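Local coordinates for protein putative GTP pyrophosphokinase (Streptococcus mutans, PDB 3L9D) that probably transfers pyrophosphate from ATP to GTP, the first step of ppGpp synthesis, at residues 39-44 with 76-81; 157-162 with 166-171. All blocks are in the same frame, centred on the assembly; numbering follows the deposited sequence.

Contact 1. Residues 39-44 with 76-81; sequences EFLDPY and GRVKPI
Val78 packs against Leu41 with one methyl and against the backbone of Tyr44 with the other. Its CB points at segment 39-44, and the two methyls then part. Val78 CG1 stands opposite the backbone N (chi1 -180°) and meets Leu41 CG at 4.0 Å. CG2 takes the second branch. Val78 CG2 lies 3.6 Å from Tyr44 O, so this methyl rests against a peptide carbonyl of the helix. Tyr44 CB is the nearest part of that side chain, 4.2 Å from Val78 CG2. The Tyr44 ring then runs away from segment 76-81, with Phe40 O and Leu41 O in plane at its edge. Its hydroxyl hydrogen-bonds to Thr99 OG1.

Leu41 also reaches Ile81. Leu41 CD2 comes to 4.0 Å from Ile81 CG1, and the two side chains meet at a slant. Leu41 thus touches both residues, Val78 through CG and Ile81 through CD2. No hydrogen bond links the two segments. The contact is apolar apart from the Tyr44 carbonyl against Val78 CG2. Within segment 39-44, Tyr44 N bonds to Leu41 O at 3.0 Å, closing the turn from Leu41 to Tyr44.

Strand 73-78 lies at one edge of the mixed sheet. Pro80 is the N-cap of the following helix 81-91, and Ile81 is in its first turn. Leu41, Tyr44 and Val78 all pack on Ile105, just before strand 106-112. The contact therefore joins the junction of helices 37-40 and 42-64 to the end of the edge strand.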
loop_
_atom_site.group_PDB
_atom_site.type_symbol
_atom_site.label_atom_id
_atom_site.label_comp_id
_atom_site.label_asym_id
_atom_site.label_seq_id
_atom_site.Cartn_x
_atom_site.Cartn_y
_atom_site.Cartn_z
ATOM N N GLU A 39 -17.868 -6.358 15.288
ATOM C CA GLU A 39 -18.171 -4.999 15.709
ATOM C C GLU A 39 -16.955 -4.084 15.677
ATOM O O GLU A 39 -17.036 -2.941 15.222
ATOM C CB GLU A 39 -18.764 -4.976 17.116
ATOM C CG GLU A 39 -18.734 -3.582 17.736
ATOM C CD GLU A 39 -19.219 -3.556 19.173
ATOM O OE1 GLU A 39 -18.787 -2.656 19.924
ATOM O OE2 GLU A 39 -20.026 -4.435 19.551
ATOM N N PHE A 40 -15.835 -4.575 16.194
ATOM C CA PHE A 40 -14.623 -3.770 16.267
ATOM C C PHE A 40 -14.171 -3.409 14.859
ATOM O O PHE A 40 -13.698 -2.306 14.611
ATOM C CB PHE A 40 -13.522 -4.524 17.018
ATOM C CG PHE A 40 -12.141 -3.971 16.795
ATOM C CD1 PHE A 40 -11.653 -2.971 17.596
ATOM C CD2 PHE A 40 -11.335 -4.471 15.782
ATOM C CE1 PHE A 40 -10.390 -2.458 17.390
ATOM C CE2 PHE A 40 -10.077 -3.972 15.564
ATOM C CZ PHE A 40 -9.597 -2.957 16.371
ATOM N N LEU A 41 -14.354 -4.343 13.940
ATOM C CA LEU A 41 -13.843 -4.196 12.592
ATOM C C LEU A 41 -14.693 -3.282 11.718
ATOM O O LEU A 41 -14.269 -2.884 10.628
ATOM C CB LEU A 41 -13.703 -5.573 11.939
ATOM C CG LEU A 41 -12.276 -6.098 11.714
ATOM C CD1 LEU A 41 -11.241 -5.334 12.509
ATOM C CD2 LEU A 41 -12.172 -7.576 12.020
ATOM N N ASP A 42 -15.884 -2.931 12.188
ATOM C CA ASP A 42 -16.831 -2.254 11.313
ATOM C C ASP A 42 -16.343 -0.934 10.743
ATOM O O ASP A 42 -16.487 -0.684 9.553
ATOM C CB ASP A 42 -18.182 -2.044 11.987
ATOM C CG ASP A 42 -19.201 -1.425 11.039
ATOM O OD1 ASP A 42 -19.334 -0.176 11.047
ATOM O OD2 ASP A 42 -19.830 -2.190 10.264
ATOM N N PRO A 43 -15.771 -0.074 11.588
ATOM C CA PRO A 43 -15.286 1.210 11.068
ATOM C C PRO A 43 -14.080 1.078 10.113
ATOM O O PRO A 43 -13.764 2.025 9.389
ATOM C CB PRO A 43 -14.879 1.966 12.333
ATOM C CG PRO A 43 -15.456 1.191 13.473
ATOM C CD PRO A 43 -15.544 -0.215 13.032
ATOM N N TYR A 44 -13.405 -0.069 10.126
ATOM C CA TYR A 44 -12.283 -0.300 9.221
ATOM C C TYR A 44 -12.792 -0.769 7.879
ATOM O O TYR A 44 -12.218 -0.450 6.835
ATOM C CB TYR A 44 -11.305 -1.334 9.788
ATOM C CG TYR A 44 -10.599 -0.901 11.048
ATOM C CD1 TYR A 44 -9.357 -0.282 10.999
ATOM C CD2 TYR A 44 -11.177 -1.105 12.282
ATOM C CE1 TYR A 44 -8.713 0.118 12.158
ATOM C CE2 TYR A 44 -10.551 -0.720 13.427
ATOM C CZ TYR A 44 -9.323 -0.107 13.363
ATOM O OH TYR A 44 -8.712 0.272 14.523
ATOM N N GLY A 76 -7.603 -2.783 -1.897
ATOM C CA GLY A 76 -7.581 -2.622 -0.455
ATOM C C GLY A 76 -8.503 -3.564 0.292
ATOM O O GLY A 76 -9.566 -3.932 -0.197
ATOM N N ARG A 77 -8.100 -3.952 1.495
ATOM C CA ARG A 77 -8.912 -4.846 2.296
ATOM C C ARG A 77 -8.595 -4.714 3.767
ATOM O O ARG A 77 -7.522 -4.263 4.141
ATOM C CB ARG A 77 -8.678 -6.281 1.856
ATOM C CG ARG A 77 -7.349 -6.874 2.267
ATOM C CD ARG A 77 -7.242 -8.286 1.696
ATOM N NE ARG A 77 -8.458 -9.064 1.959
ATOM C CZ ARG A 77 -8.545 -10.077 2.823
ATOM N NH1 ARG A 77 -7.477 -10.472 3.500
ATOM N NH2 ARG A 77 -9.704 -10.707 2.999
ATOM N N VAL A 78 -9.536 -5.105 4.607
ATOM C CA VAL A 78 -9.280 -5.138 6.030
ATOM C C VAL A 78 -8.436 -6.364 6.310
ATOM O O VAL A 78 -8.626 -7.407 5.697
ATOM C CB VAL A 78 -10.584 -5.191 6.822
ATOM C CG1 VAL A 78 -10.302 -5.218 8.306
ATOM C CG2 VAL A 78 -11.441 -3.988 6.480
ATOM N N LYS A 79 -7.474 -6.229 7.210
ATOM C CA LYS A 79 -6.583 -7.334 7.542
ATOM C C LYS A 79 -7.385 -8.415 8.255
ATOM O O LYS A 79 -8.183 -8.105 9.137
ATOM C CB LYS A 79 -5.427 -6.830 8.405
ATOM C CG LYS A 79 -4.610 -7.928 9.022
ATOM C CD LYS A 79 -3.488 -7.378 9.895
ATOM C CE LYS A 79 -2.349 -6.830 9.061
ATOM N NZ LYS A 79 -1.049 -7.300 9.611
ATOM N N PRO A 80 -7.192 -9.688 7.864
ATOM C CA PRO A 80 -7.994 -10.806 8.390
ATOM C C PRO A 80 -7.826 -10.996 9.897
ATOM O O PRO A 80 -6.749 -10.701 10.427
ATOM C CB PRO A 80 -7.430 -12.028 7.647
ATOM C CG PRO A 80 -6.715 -11.472 6.442
ATOM C CD PRO A 80 -6.158 -10.153 6.925
ATOM N N ILE A 81 -8.855 -11.500 10.572
ATOM C CA ILE A 81 -8.813 -11.640 12.030
ATOM C C ILE A 81 -7.599 -12.413 12.567
ATOM O O ILE A 81 -7.084 -12.095 13.645
ATOM C CB ILE A 81 -10.102 -12.271 12.593
ATOM C CG1 ILE A 81 -11.327 -11.445 12.174
ATOM C CG2 ILE A 81 -10.016 -12.370 14.111
ATOM C CD1 ILE A 81 -12.652 -11.907 12.783
#

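Contact 2. Residues 157-162 with 166-171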
loop_
_atom_site.group_PDB
_atom_site.type_symbol
_atom_site.label_atom_id
_atom_site.label_comp_id
_atom_site.label_asym_id
_atom_site.label_seq_id
_atom_site.Cartn_x
_atom_site.Cartn_y
_atom_site.Cartn_z
ATOM N N TYR A 157 -7.565 8.273 9.896
ATOM C CA TYR A 157 -8.737 8.543 9.086
ATOM C C TYR A 157 -9.966 8.561 9.973
ATOM O O TYR A 157 -10.261 7.573 10.648
ATOM C CB TYR A 157 -8.889 7.489 7.991
ATOM C CG TYR A 157 -10.008 7.812 7.055
ATOM C CD1 TYR A 157 -9.853 8.785 6.072
ATOM C CD2 TYR A 157 -11.241 7.179 7.164
ATOM C CE1 TYR A 157 -10.899 9.101 5.206
ATOM C CE2 TYR A 157 -12.297 7.499 6.305
ATOM C CZ TYR A 157 -12.107 8.452 5.330
ATOM O OH TYR A 157 -13.128 8.775 4.481
ATOM N N PRO A 158 -10.663 9.704 10.016
ATOM C CA PRO A 158 -11.892 9.786 10.801
ATOM C C PRO A 158 -13.047 9.176 10.033
ATOM O O PRO A 158 -13.356 9.612 8.918
ATOM C CB PRO A 158 -12.101 11.292 10.967
ATOM C CG PRO A 158 -10.751 11.899 10.755
ATOM C CD PRO A 158 -10.127 11.038 9.699
ATOM N N VAL A 159 -13.676 8.162 10.614
ATOM C CA VAL A 159 -14.828 7.551 9.980
ATOM C C VAL A 159 -16.065 7.706 10.849
ATOM O O VAL A 159 -16.075 7.279 12.000
ATOM C CB VAL A 159 -14.581 6.066 9.666
ATOM C CG1 VAL A 159 -14.134 5.331 10.899
ATOM C CG2 VAL A 159 -15.840 5.438 9.091
ATOM N N ASP A 160 -17.103 8.331 10.303
ATOM C CA ASP A 160 -18.363 8.463 11.035
ATOM C C ASP A 160 -19.151 7.175 10.972
ATOM O O ASP A 160 -19.368 6.658 9.897
ATOM C CB ASP A 160 -19.196 9.635 10.502
ATOM C CG ASP A 160 -18.563 10.977 10.818
ATOM O OD1 ASP A 160 -18.954 11.610 11.827
ATOM O OD2 ASP A 160 -17.635 11.373 10.088
ATOM N N THR A 161 -19.530 6.645 12.131
ATOM C CA THR A 161 -20.346 5.441 12.205
ATOM C C THR A 161 -21.719 5.842 12.754
ATOM O O THR A 161 -21.924 6.993 13.122
ATOM C CB THR A 161 -19.707 4.368 13.120
ATOM O OG1 THR A 161 -19.722 4.833 14.473
ATOM C CG2 THR A 161 -18.271 4.103 12.728
ATOM N N ILE A 162 -22.663 4.907 12.814
ATOM C CA ILE A 162 -23.963 5.211 13.394
ATOM C C ILE A 162 -23.879 5.485 14.903
ATOM O O ILE A 162 -24.792 6.081 15.485
ATOM C CB ILE A 162 -25.003 4.111 13.107
ATOM C CG1 ILE A 162 -24.632 2.808 13.805
ATOM C CG2 ILE A 162 -25.133 3.883 11.621
ATOM C CD1 ILE A 162 -25.555 1.651 13.439
ATOM N N ARG A 166 -14.998 7.552 14.777
ATOM C CA ARG A 166 -13.858 6.745 15.195
ATOM C C ARG A 166 -12.627 7.161 14.404
ATOM O O ARG A 166 -12.679 7.258 13.167
ATOM C CB ARG A 166 -14.122 5.269 14.915
ATOM C CG ARG A 166 -15.449 4.784 15.399
ATOM C CD ARG A 166 -15.319 4.094 16.743
ATOM N NE ARG A 166 -16.625 3.955 17.388
ATOM C CZ ARG A 166 -17.225 4.925 18.082
ATOM N NH1 ARG A 166 -16.631 6.116 18.226
ATOM N NH2 ARG A 166 -18.419 4.703 18.635
ATOM N N ILE A 167 -11.517 7.393 15.092
ATOM C CA ILE A 167 -10.268 7.649 14.379
ATOM C C ILE A 167 -9.550 6.309 14.199
ATOM O O ILE A 167 -9.059 5.747 15.181
ATOM C CB ILE A 167 -9.345 8.639 15.159
ATOM C CG1 ILE A 167 -10.139 9.840 15.713
ATOM C CG2 ILE A 167 -8.180 9.092 14.295
ATOM C CD1 ILE A 167 -10.120 11.097 14.840
ATOM N N ILE A 168 -9.498 5.787 12.967
ATOM C CA ILE A 168 -8.761 4.542 12.678
ATOM C C ILE A 168 -7.451 4.784 11.909
ATOM O O ILE A 168 -7.262 5.816 11.285
ATOM C CB ILE A 168 -9.631 3.524 11.898
ATOM C CG1 ILE A 168 -9.994 4.057 10.508
ATOM C CG2 ILE A 168 -10.901 3.195 12.685
ATOM C CD1 ILE A 168 -9.055 3.658 9.431
ATOM N N MET A 169 -6.534 3.828 11.948
ATOM C CA MET A 169 -5.308 3.968 11.173
ATOM C C MET A 169 -5.313 3.017 9.988
ATOM O O MET A 169 -5.688 1.853 10.116
ATOM C CB MET A 169 -4.073 3.735 12.043
ATOM C CG MET A 169 -3.576 4.982 12.773
ATOM S SD MET A 169 -2.042 4.651 13.668
ATOM C CE MET A 169 -2.670 3.848 15.138
ATOM N N ALA A 170 -4.913 3.528 8.834
ATOM C CA ALA A 170 -4.841 2.713 7.640
ATOM C C ALA A 170 -3.407 2.692 7.106
ATOM O O ALA A 170 -2.702 3.703 7.145
ATOM C CB ALA A 170 -5.795 3.232 6.588
ATOM N N GLU A 171 -2.964 1.539 6.618
ATOM C CA GLU A 171 -1.678 1.502 5.946
ATOM C C GLU A 171 -1.824 1.534 4.424
ATOM O O GLU A 171 -2.391 0.623 3.817
ATOM C CB GLU A 171 -0.887 0.283 6.356
ATOM C CG GLU A 171 0.284 0.064 5.434
ATOM C CD GLU A 171 1.275 -0.915 5.992
ATOM O OE1 GLU A 171 1.186 -2.110 5.621
ATOM O OE2 GLU A 171 2.137 -0.481 6.807
#
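Arg166 and Val159 face each other as a hydrogen-bonded antiparallel pair. Val159 N gives a nearly straight bond to Arg166 O (2.9 Å, 177° at the hydrogen). Arg166 N returns one to Val159 O at 3.0 Å. Val159 CG1 sits between its own N and carbonyl carbon (chi1 53°). That places Val159 CG1 3.3 Å from Arg166 O and 4.0 Å from Arg166 CB.

The Arg166 chain bends at chi2 (-98°). Before the bend, Arg166 CG meets Thr161 CG2 at 3.9 Å, the two side chains crossing at about a right angle. Farther out, Thr161 OG1 lies over one guanidinium face, off toward its rim. That hydroxyl is hydrogen-bonded to Gly164 O and Ser163 N, where the hairpin reverses.

Tyr157 pairs with Ile168 in the same way. Tyr157 N reaches Ile168 O at 2.8 Å, and Ile168 N bonds back to Tyr157 O. Tyr157 CB touches Ile168 CD1 at 4.1 Å before the ring leads away, its OH bonding to Glu50. Between the two pairs, Pro158 faces Ile167 at a non-hydrogen-bonded position, where its missing N-H costs no bond to the partner strand.

This is the turn end of the hairpin of strands 150-161 and 164-176. Helix 42-64 covers the face bearing Tyr157, Val159, Arg166 and Ile168. Strand 132-139 lies beyond strand 150-161, and strand 106-112 beyond 164-176.

From the N terminus, the chain passes the junction of helices 37-40 and 42-64, then runs through the long helix to strand 73-78. Contact 1 closes this loop of 31 residues, 20 of them helical. Contact 2 opens much later and closes a tight hairpin with three residues between its segments. The two are in series; neither encloses nor crosses the other. The centres of contact 1 and contact 2 lie about 11 Å apart, and the two touch. Tyr44 CE1 packs 3.5 Å from Ile168 CB, and Pro43 rests on Val159 and Thr161. The start of helix 42-64 thus bridges edge strand 73-78 and the hairpin, with strand 106-112 lying between them in the sheet.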